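Local coordinates for protein glycosyltransferase Gtf1 (Streptococcus pneumoniae, PDB 4PQG) that belongs to the GT-B class of glycosyltransferases, carries an additional extended beta-sheet domain, and has uridine-5'-diphosphate and 2-acetamido-2-deoxy-beta-D-glucopyranose bound in this structure, at residues N13-I18 with G24-Q29; Y31-F36 with S43-T48. All coordinates share one frame; numbering follows the deposited sequence.

Interaction 1. Residues N13-I18 with G24-Q29. With UDP (uridine-5'-diphosphate), chain C; NAG (2-acetamido-2-deoxy-beta-D-glucopyranose), chain D.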
ATOM      1  N   ASN A  13       1.588  -3.585 -14.090  1.00 22.14           N
ATOM      2  CA  ASN A  13       2.129  -3.686 -12.742  1.00 20.92           C
ATOM      3  C   ASN A  13       1.138  -4.488 -11.896  1.00 20.37           C
ATOM      4  O   ASN A  13      -0.062  -4.188 -11.898  1.00 21.41           O
ATOM      5  CB  ASN A  13       2.283  -2.291 -12.141  1.00 19.01           C
ATOM      6  CG  ASN A  13       3.058  -1.337 -13.046  1.00 18.79           C
ATOM      7  OD1 ASN A  13       4.202  -1.025 -12.768  1.00 17.85           O
ATOM      8  ND2 ASN A  13       2.414  -0.849 -14.119  1.00 18.40           N
ATOM      9  N   ILE A  14       1.652  -5.464 -11.158  1.00 19.62           N
ATOM     10  CA  ILE A  14       0.819  -6.430 -10.428  1.00 19.00           C
ATOM     11  C   ILE A  14       1.042  -6.362  -8.909  1.00 18.88           C
ATOM     12  O   ILE A  14       2.175  -6.474  -8.420  1.00 18.44           O
ATOM     13  CB  ILE A  14       1.045  -7.868 -10.955  1.00 18.49           C
ATOM     14  CG1 ILE A  14       0.541  -7.970 -12.410  1.00 18.99           C
ATOM     15  CG2 ILE A  14       0.300  -8.879 -10.105  1.00 18.46           C
ATOM     16  CD1 ILE A  14       0.987  -9.207 -13.160  1.00 19.08           C
ATOM     17  N   ASN A  15      -0.050  -6.149  -8.181  1.00 18.59           N
ATOM     18  CA  ASN A  15      -0.031  -6.094  -6.727  1.00 18.90           C
ATOM     19  C   ASN A  15      -1.230  -6.917  -6.240  1.00 19.32           C
ATOM     20  O   ASN A  15      -2.146  -7.206  -7.016  1.00 18.24           O
ATOM     21  CB  ASN A  15      -0.134  -4.633  -6.265  1.00 19.70           C
ATOM     22  CG  ASN A  15       0.234  -4.432  -4.785  1.00 20.39           C
ATOM     23  OD1 ASN A  15       0.544  -5.370  -4.061  1.00 21.21           O
ATOM     24  ND2 ASN A  15       0.187  -3.191  -4.346  1.00 20.04           N
ATOM     25  N   LEU A  16      -1.231  -7.297  -4.965  1.00 18.72           N
ATOM     26  CA  LEU A  16      -2.396  -7.980  -4.416  1.00 19.57           C
ATOM     27  C   LEU A  16      -3.566  -7.021  -4.190  1.00 19.14           C
ATOM     28  O   LEU A  16      -4.633  -7.190  -4.764  1.00 17.81           O
ATOM     29  CB  LEU A  16      -2.038  -8.765  -3.141  1.00 20.19           C
ATOM     30  CG  LEU A  16      -0.881  -9.745  -3.343  1.00 21.39           C
ATOM     31  CD1 LEU A  16      -0.569 -10.488  -2.056  1.00 22.86           C
ATOM     32  CD2 LEU A  16      -1.183 -10.712  -4.480  1.00 22.64           C
ATOM     33  N   GLY A  17      -3.360  -6.000  -3.373  1.00 19.53           N
ATOM     34  CA  GLY A  17      -4.479  -5.196  -2.914  1.00 19.62           C
ATOM     35  C   GLY A  17      -4.129  -3.766  -2.601  1.00 20.08           C
ATOM     36  O   GLY A  17      -3.012  -3.300  -2.878  1.00 20.95           O
ATOM     37  N   ILE A  18      -5.105  -3.077  -2.025  1.00 19.30           N
ATOM     38  CA  ILE A  18      -5.027  -1.644  -1.751  1.00 19.58           C
ATOM     39  C   ILE A  18      -6.119  -1.319  -0.753  1.00 19.23           C
ATOM     40  O   ILE A  18      -7.193  -1.934  -0.781  1.00 18.46           O
ATOM     41  CB  ILE A  18      -5.179  -0.789  -3.042  1.00 19.83           C
ATOM     42  CG1 ILE A  18      -5.009   0.719  -2.733  1.00 19.82           C
ATOM     43  CG2 ILE A  18      -6.514  -1.054  -3.726  1.00 19.39           C
ATOM     44  CD1 ILE A  18      -4.599   1.549  -3.930  1.00 20.56           C
ATOM     45  N   GLY A  24       3.786   1.339   1.960  1.00 18.69           N
ATOM     46  CA  GLY A  24       4.656   1.934   0.958  1.00 18.21           C
ATOM     47  C   GLY A  24       4.708   1.178  -0.350  1.00 17.70           C
ATOM     48  O   GLY A  24       5.012   1.775  -1.365  1.00 17.98           O
ATOM     49  N   VAL A  25       4.430  -0.125  -0.341  1.00 17.29           N
ATOM     50  CA  VAL A  25       4.365  -0.890  -1.608  1.00 17.45           C
ATOM     51  C   VAL A  25       3.339  -0.254  -2.558  1.00 17.65           C
ATOM     52  O   VAL A  25       3.632  -0.014  -3.741  1.00 17.14           O
ATOM     53  CB  VAL A  25       4.058  -2.396  -1.392  1.00 17.69           C
ATOM     54  CG1 VAL A  25       3.965  -3.136  -2.734  1.00 17.05           C
ATOM     55  CG2 VAL A  25       5.121  -3.049  -0.505  1.00 17.89           C
ATOM     56  N   GLU A  26       2.152   0.041  -2.025  1.00 18.04           N
ATOM     57  CA  GLU A  26       1.088   0.667  -2.793  1.00 18.84           C
ATOM     58  C   GLU A  26       1.412   2.117  -3.156  1.00 18.56           C
ATOM     59  O   GLU A  26       1.104   2.577  -4.273  1.00 18.36           O
ATOM     60  CB  GLU A  26      -0.247   0.600  -2.031  1.00 20.30           C
ATOM     61  CG  GLU A  26      -0.852  -0.812  -1.999  1.00 20.45           C
ATOM     62  CD  GLU A  26      -0.072  -1.757  -1.107  1.00 20.64           C
ATOM     63  OE1 GLU A  26       0.369  -2.826  -1.599  1.00 21.36           O
ATOM     64  OE2 GLU A  26       0.139  -1.411   0.081  1.00 20.52           O
ATOM     65  N   TYR A  27       2.023   2.840  -2.225  1.00 17.98           N
ATOM     66  CA  TYR A  27       2.454   4.213  -2.522  1.00 18.39           C
ATOM     67  C   TYR A  27       3.562   4.248  -3.589  1.00 18.69           C
ATOM     68  O   TYR A  27       3.564   5.134  -4.460  1.00 19.02           O
ATOM     69  CB  TYR A  27       2.834   4.973  -1.242  1.00 18.00           C
ATOM     70  CG  TYR A  27       1.596   5.428  -0.513  1.00 18.34           C
ATOM     71  CD1 TYR A  27       0.973   6.618  -0.862  1.00 18.53           C
ATOM     72  CD2 TYR A  27       1.008   4.635   0.482  1.00 18.68           C
ATOM     73  CE1 TYR A  27      -0.184   7.027  -0.225  1.00 19.32           C
ATOM     74  CE2 TYR A  27      -0.153   5.037   1.129  1.00 18.23           C
ATOM     75  CZ  TYR A  27      -0.742   6.230   0.758  1.00 18.36           C
ATOM     76  OH  TYR A  27      -1.876   6.657   1.369  1.00 17.51           O
ATOM     77  N   ALA A  28       4.491   3.293  -3.518  1.00 18.16           N
ATOM     78  CA  ALA A  28       5.519   3.144  -4.552  1.00 19.15           C
ATOM     79  C   ALA A  28       4.896   2.953  -5.936  1.00 19.66           C
ATOM     80  O   ALA A  28       5.399   3.484  -6.939  1.00 21.30           O
ATOM     81  CB  ALA A  28       6.441   1.975  -4.243  1.00 17.87           C
ATOM     82  N   GLN A  29       3.828   2.165  -5.995  1.00 18.76           N
ATOM     83  CA  GLN A  29       3.110   1.962  -7.249  1.00 18.52           C
ATOM     84  C   GLN A  29       2.494   3.275  -7.720  1.00 18.10           C
ATOM     85  O   GLN A  29       2.498   3.579  -8.915  1.00 19.02           O
ATOM     86  CB  GLN A  29       2.006   0.921  -7.090  1.00 18.03           C
ATOM     87  CG  GLN A  29       2.457  -0.526  -7.003  1.00 18.54           C
ATOM     88  CD  GLN A  29       1.318  -1.480  -7.351  1.00 19.53           C
ATOM     89  OE1 GLN A  29       0.205  -1.346  -6.838  1.00 20.14           O
ATOM     90  NE2 GLN A  29       1.581  -2.412  -8.260  1.00 20.25           N
TER
HETATM   91  N1  UDP C 601       1.516   7.461   4.411  1.00 17.74           N
HETATM   92  C2  UDP C 601       0.420   8.336   4.245  1.00 17.57           C
HETATM   93  N3  UDP C 601      -0.205   8.798   5.318  1.00 18.40           N
HETATM   94  C4  UDP C 601       0.156   8.465   6.566  1.00 18.43           C
HETATM   95  C5  UDP C 601       1.231   7.596   6.774  1.00 17.87           C
HETATM   96  C6  UDP C 601       1.909   7.104   5.652  1.00 17.48           C
HETATM   97  O2  UDP C 601       0.037   8.692   3.102  1.00 16.97           O
HETATM   98  O4  UDP C 601      -0.486   8.949   7.524  1.00 18.20           O
HETATM   99  C1' UDP C 601       2.214   6.997   3.203  1.00 18.24           C
HETATM  100  C2' UDP C 601       3.548   7.733   3.097  1.00 18.78           C
HETATM  101  O2' UDP C 601       3.458   9.015   2.443  1.00 19.01           O
HETATM  102  C3' UDP C 601       4.449   6.779   2.332  1.00 19.22           C
HETATM  103  C4' UDP C 601       3.847   5.404   2.611  1.00 19.34           C
HETATM  104  O4' UDP C 601       2.588   5.621   3.270  1.00 18.83           O
HETATM  105  O3' UDP C 601       4.389   7.043   0.925  1.00 19.93           O
HETATM  106  C5' UDP C 601       4.719   4.552   3.531  1.00 18.70           C
HETATM  107  O5' UDP C 601       5.862   4.134   2.804  1.00 18.89           O
HETATM  108  PA  UDP C 601       7.228   3.736   3.545  1.00 18.46           P
HETATM  109  O1A UDP C 601       8.234   3.317   2.506  1.00 17.49           O
HETATM  110  O2A UDP C 601       7.572   4.884   4.463  1.00 18.26           O
HETATM  111  O3A UDP C 601       6.869   2.581   4.613  1.00 17.31           O
HETATM  112  PB  UDP C 601       6.286   1.094   4.411  1.00 17.10           P
HETATM  113  O1B UDP C 601       7.094   0.257   5.377  1.00 16.37           O
HETATM  114  O2B UDP C 601       4.809   1.207   4.752  1.00 16.25           O
HETATM  115  O3B UDP C 601       6.582   0.711   2.974  1.00 16.83           O
HETATM  116  C1  NAG D 602       8.257  -1.120   1.855  1.00 18.29           C
HETATM  117  C2  NAG D 602       9.547  -1.056   2.662  1.00 17.57           C
HETATM  118  C3  NAG D 602       9.862   0.431   2.452  1.00 17.54           C
HETATM  119  C4  NAG D 602       9.818   0.832   0.969  1.00 17.47           C
HETATM  120  C5  NAG D 602       8.520   0.315   0.290  1.00 18.15           C
HETATM  121  C6  NAG D 602       8.345   0.729  -1.167  1.00 18.04           C
HETATM  122  C7  NAG D 602      10.218  -1.881   4.855  1.00 17.81           C
HETATM  123  C8  NAG D 602       9.800  -2.016   6.292  1.00 17.06           C
HETATM  124  N2  NAG D 602       9.331  -1.291   4.070  1.00 17.26           N
HETATM  125  O1  NAG D 602       7.153  -1.856   2.296  1.00 17.75           O
HETATM  126  O3  NAG D 602      11.083   0.811   3.063  1.00 18.05           O
HETATM  127  O4  NAG D 602       9.864   2.236   0.892  1.00 16.60           O
HETATM  128  O5  NAG D 602       8.522  -1.103   0.468  1.00 18.70           O
HETATM  129  O6  NAG D 602       9.341   0.056  -1.903  1.00 18.90           O
HETATM  130  O7  NAG D 602      11.314  -2.315   4.466  1.00 19.06           O
HETATM  131  O   HOH W   1      -1.415  -5.376  -1.368  1.00 23.06           O

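Interaction 2. Residues Y31-F36 with S43-T48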
ATOM      1  N   TYR A  31       3.644   6.293  -6.927  1.00 20.23           N
ATOM      2  CA  TYR A  31       4.767   7.079  -7.450  1.00 21.58           C
ATOM      3  C   TYR A  31       5.083   6.678  -8.899  1.00 22.82           C
ATOM      4  O   TYR A  31       5.179   7.542  -9.771  1.00 25.62           O
ATOM      5  CB  TYR A  31       6.014   6.944  -6.578  1.00 21.54           C
ATOM      6  CG  TYR A  31       6.059   7.897  -5.396  1.00 22.01           C
ATOM      7  CD1 TYR A  31       6.411   9.245  -5.568  1.00 22.48           C
ATOM      8  CD2 TYR A  31       5.777   7.449  -4.106  1.00 21.96           C
ATOM      9  CE1 TYR A  31       6.482  10.115  -4.479  1.00 22.99           C
ATOM     10  CE2 TYR A  31       5.821   8.308  -3.014  1.00 22.06           C
ATOM     11  CZ  TYR A  31       6.175   9.644  -3.204  1.00 23.00           C
ATOM     12  OH  TYR A  31       6.231  10.496  -2.112  1.00 21.41           O
ATOM     13  N   ARG A  32       5.228   5.374  -9.145  1.00 22.65           N
ATOM     14  CA  ARG A  32       5.542   4.830 -10.477  1.00 23.40           C
ATOM     15  C   ARG A  32       4.512   5.250 -11.531  1.00 25.26           C
ATOM     16  O   ARG A  32       4.875   5.594 -12.669  1.00 25.53           O
ATOM     17  CB  ARG A  32       5.644   3.308 -10.425  1.00 23.45           C
ATOM     18  CG  ARG A  32       6.387   2.673 -11.601  1.00 23.86           C
ATOM     19  CD  ARG A  32       6.335   1.157 -11.545  1.00 24.04           C
ATOM     20  NE  ARG A  32       6.841   0.663 -10.262  1.00 23.57           N
ATOM     21  CZ  ARG A  32       6.345  -0.386  -9.613  1.00 23.06           C
ATOM     22  NH1 ARG A  32       6.858  -0.736  -8.446  1.00 22.06           N
ATOM     23  NH2 ARG A  32       5.322  -1.071 -10.113  1.00 22.67           N
ATOM     24  N   ALA A  33       3.238   5.236 -11.146  1.00 24.97           N
ATOM     25  CA  ALA A  33       2.164   5.692 -12.019  1.00 25.78           C
ATOM     26  C   ALA A  33       2.335   7.150 -12.414  1.00 26.63           C
ATOM     27  O   ALA A  33       2.053   7.518 -13.559  1.00 26.86           O
ATOM     28  CB  ALA A  33       0.809   5.483 -11.354  1.00 26.78           C
ATOM     29  N   GLY A  34       2.772   7.980 -11.460  1.00 27.35           N
ATOM     30  CA  GLY A  34       3.078   9.389 -11.725  1.00 27.16           C
ATOM     31  C   GLY A  34       4.189   9.551 -12.740  1.00 28.14           C
ATOM     32  O   GLY A  34       4.149  10.454 -13.578  1.00 29.49           O
ATOM     33  N   VAL A  35       5.184   8.673 -12.663  1.00 28.53           N
ATOM     34  CA  VAL A  35       6.302   8.665 -13.605  1.00 29.52           C
ATOM     35  C   VAL A  35       5.845   8.243 -15.005  1.00 31.27           C
ATOM     36  O   VAL A  35       6.209   8.875 -16.004  1.00 31.09           O
ATOM     37  CB  VAL A  35       7.435   7.718 -13.157  1.00 29.01           C
ATOM     38  CG1 VAL A  35       8.420   7.490 -14.298  1.00 28.19           C
ATOM     39  CG2 VAL A  35       8.152   8.267 -11.928  1.00 29.29           C
ATOM     40  N   PHE A  36       5.058   7.174 -15.077  1.00 30.74           N
ATOM     41  CA  PHE A  36       4.571   6.684 -16.359  1.00 30.54           C
ATOM     42  C   PHE A  36       3.676   7.700 -17.065  1.00 32.03           C
ATOM     43  O   PHE A  36       3.750   7.829 -18.288  1.00 34.50           O
ATOM     44  CB  PHE A  36       3.895   5.325 -16.215  1.00 28.05           C
ATOM     45  CG  PHE A  36       4.836   4.220 -15.808  1.00 27.76           C
ATOM     46  CD1 PHE A  36       6.199   4.303 -16.083  1.00 26.40           C
ATOM     47  CD2 PHE A  36       4.353   3.083 -15.173  1.00 25.97           C
ATOM     48  CE1 PHE A  36       7.061   3.287 -15.728  1.00 27.39           C
ATOM     49  CE2 PHE A  36       5.210   2.050 -14.824  1.00 26.23           C
ATOM     50  CZ  PHE A  36       6.569   2.148 -15.098  1.00 27.22           C
ATOM     51  N   SER A  43       0.301   2.473 -19.076  1.00 26.44           N
ATOM     52  CA  SER A  43       0.485   1.603 -17.916  1.00 25.84           C
ATOM     53  C   SER A  43      -0.818   1.163 -17.271  1.00 25.18           C
ATOM     54  O   SER A  43      -1.828   1.863 -17.337  1.00 25.98           O
ATOM     55  CB  SER A  43       1.372   2.279 -16.870  1.00 25.13           C
ATOM     56  OG  SER A  43       0.696   3.370 -16.301  1.00 24.23           O
ATOM     57  N   LYS A  44      -0.769  -0.007 -16.640  1.00 24.53           N
ATOM     58  CA  LYS A  44      -1.907  -0.565 -15.909  1.00 23.09           C
ATOM     59  C   LYS A  44      -1.418  -1.115 -14.581  1.00 20.99           C
ATOM     60  O   LYS A  44      -0.387  -1.784 -14.525  1.00 20.37           O
ATOM     61  CB  LYS A  44      -2.589  -1.688 -16.704  1.00 21.81           C
ATOM     62  CG  LYS A  44      -3.041  -1.276 -18.102  1.00 22.26           C
ATOM     63  CD  LYS A  44      -4.217  -0.317 -18.074  1.00 22.31           C
ATOM     64  CE  LYS A  44      -4.738  -0.112 -19.500  1.00 23.88           C
ATOM     65  NZ  LYS A  44      -5.992   0.687 -19.509  1.00 21.26           N
ATOM     66  N   PHE A  45      -2.166  -0.804 -13.528  1.00 19.74           N
ATOM     67  CA  PHE A  45      -1.906  -1.339 -12.204  1.00 19.32           C
ATOM     68  C   PHE A  45      -3.011  -2.320 -11.835  1.00 18.08           C
ATOM     69  O   PHE A  45      -4.172  -1.956 -11.661  1.00 18.22           O
ATOM     70  CB  PHE A  45      -1.713  -0.207 -11.193  1.00 20.11           C
ATOM     71  CG  PHE A  45      -0.502   0.638 -11.495  1.00 21.01           C
ATOM     72  CD1 PHE A  45       0.698   0.410 -10.840  1.00 21.17           C
ATOM     73  CD2 PHE A  45      -0.552   1.623 -12.474  1.00 21.34           C
ATOM     74  CE1 PHE A  45       1.836   1.168 -11.132  1.00 22.04           C
ATOM     75  CE2 PHE A  45       0.573   2.376 -12.786  1.00 22.16           C
ATOM     76  CZ  PHE A  45       1.770   2.149 -12.117  1.00 22.22           C
ATOM     77  N   ILE A  46      -2.622  -3.583 -11.794  1.00 17.87           N
ATOM     78  CA  ILE A  46      -3.537  -4.709 -11.624  1.00 17.70           C
ATOM     79  C   ILE A  46      -3.548  -5.093 -10.144  1.00 17.40           C
ATOM     80  O   ILE A  46      -2.492  -5.289  -9.553  1.00 17.63           O
ATOM     81  CB  ILE A  46      -3.048  -5.917 -12.459  1.00 17.29           C
ATOM     82  CG1 ILE A  46      -3.037  -5.566 -13.961  1.00 17.38           C
ATOM     83  CG2 ILE A  46      -3.887  -7.169 -12.163  1.00 17.75           C
ATOM     84  CD1 ILE A  46      -2.036  -6.366 -14.766  1.00 16.19           C
ATOM     85  N   PHE A  47      -4.739  -5.199  -9.563  1.00 16.80           N
ATOM     86  CA  PHE A  47      -4.916  -5.762  -8.221  1.00 16.61           C
ATOM     87  C   PHE A  47      -5.697  -7.074  -8.296  1.00 16.87           C
ATOM     88  O   PHE A  47      -6.742  -7.139  -8.950  1.00 15.29           O
ATOM     89  CB  PHE A  47      -5.623  -4.749  -7.332  1.00 15.87           C
ATOM     90  CG  PHE A  47      -4.899  -3.431  -7.252  1.00 15.99           C
ATOM     91  CD1 PHE A  47      -3.948  -3.208  -6.261  1.00 15.85           C
ATOM     92  CD2 PHE A  47      -5.139  -2.434  -8.199  1.00 16.42           C
ATOM     93  CE1 PHE A  47      -3.258  -2.008  -6.204  1.00 16.40           C
ATOM     94  CE2 PHE A  47      -4.452  -1.230  -8.151  1.00 16.82           C
ATOM     95  CZ  PHE A  47      -3.526  -1.012  -7.143  1.00 17.04           C
ATOM     96  N   THR A  48      -5.180  -8.110  -7.634  1.00 16.94           N
ATOM     97  CA  THR A  48      -5.745  -9.470  -7.755  1.00 17.12           C
ATOM     98  C   THR A  48      -6.636  -9.912  -6.598  1.00 16.64           C
ATOM     99  O   THR A  48      -7.358 -10.930  -6.720  1.00 16.10           O
ATOM    100  CB  THR A  48      -4.647 -10.538  -7.972  1.00 17.66           C
ATOM    101  OG1 THR A  48      -3.711 -10.484  -6.890  1.00 18.22           O
ATOM    102  CG2 THR A  48      -3.911 -10.307  -9.301  1.00 18.68           C
TER

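Interaction 1. Residues N13-I18 with G24-Q29
The amide of N15, at the end of the first strand of a Rossmann-like beta-alpha-beta unit, reaches two side chains on the first turns of the helix that follows. Both of its hydrogen bonds to the helix start from ND2. The bond to OE1 of E26 is 2.8 Å long and fairly straight, N-H...O 164°; it uses the anti lone pair of the carboxylate, whose plane is about 20° from that of the amide, nearly coplanar. The second, to OE1 of Q29 at 3.1 Å, comes from above that carbonyl plane, and the two amides stand perpendicular. With CG anti to the backbone N (chi1 -165°), N15 is swung across to the helix, and its CB lies 3.4 Å from NE2 of Q29.

Polar partners outside the two segments brace this cluster: R228 forms a salt bridge with OE1 of E26, OG of S23 hydrogen-bonds to its OE2, and D227 accepts NE2 of Q29.

Van der Waals contact is sparse: CG of E26 rests 3.4 Å from the carbonyl oxygen of G17 and 4.3 Å from CA of I18, in the loop that follows the strand.

At its N-terminal end the helix meets the ligands. The Y27 ring packs one face against UDP C1', while backbone N of G24 donates a 3.0 Å hydrogen bond to the phosphate oxygen O2B of UDP.

Interaction 2. Residues Y31-F36 with S43-T48
NH2 of R32 is gripped by two groups, D227 OD2 in a salt bridge and N13 OD1 in a hydrogen bond, and so is held beside F45, whose CE1 lies 4.3 Å away. The approach is oblique, and the main body of the contact is apolar. F45 sends its ring from the strand to the helix with the far end leading: CE2 meets CB of A33 at a snug 3.4 Å, and CZ sits 3.6 Å from the backbone N of the same alanine. On the next turn, F36 has CG anti to the carbonyl carbon (chi1 -66°), which turns the ring toward the strand, and CD2 lies 3.5 Å from CB of S43 and 4.1 Å from CZ of F45. The hydroxyl of S43 lies alongside CB of F36 and has a weak hydrogen bond to Q69. Within the helix, the carbonyl oxygen of R32 lies over one face of F36, 3.4 Å above the ring plane and offset toward its rim.

Helix 24-38 runs nearly antiparallel to strand 42-47, and the axes of the two short segments approach to 9.5 Å. F65 packs against F45, W501 of helix 494-508 meets F36 edge-to-face, and strand 10-15 adjoins the same strand in the sheet.

In the fold
From the N terminus, strand 10-15 enters the seven-stranded parallel sheet, and interaction 1 closes the short loop between it and helix 24-38. Further along that helix, interaction 2 closes the turn into strand 42-47. The two contacts follow in series, neither nested nor crossed, and together they pack both strands of one beta-alpha-beta unit against a single helix. Their centres are 8 Å apart and they meet directly: strands 10-15 and 42-47 are parallel neighbours in the sheet, joined where N13 meets K44 and I46, and the ring of F45 packs against N13 and Q29. The N-terminal end of the shared helix faces UDP and NAG, whereas its later turns lie against the C-terminal helix 494-508.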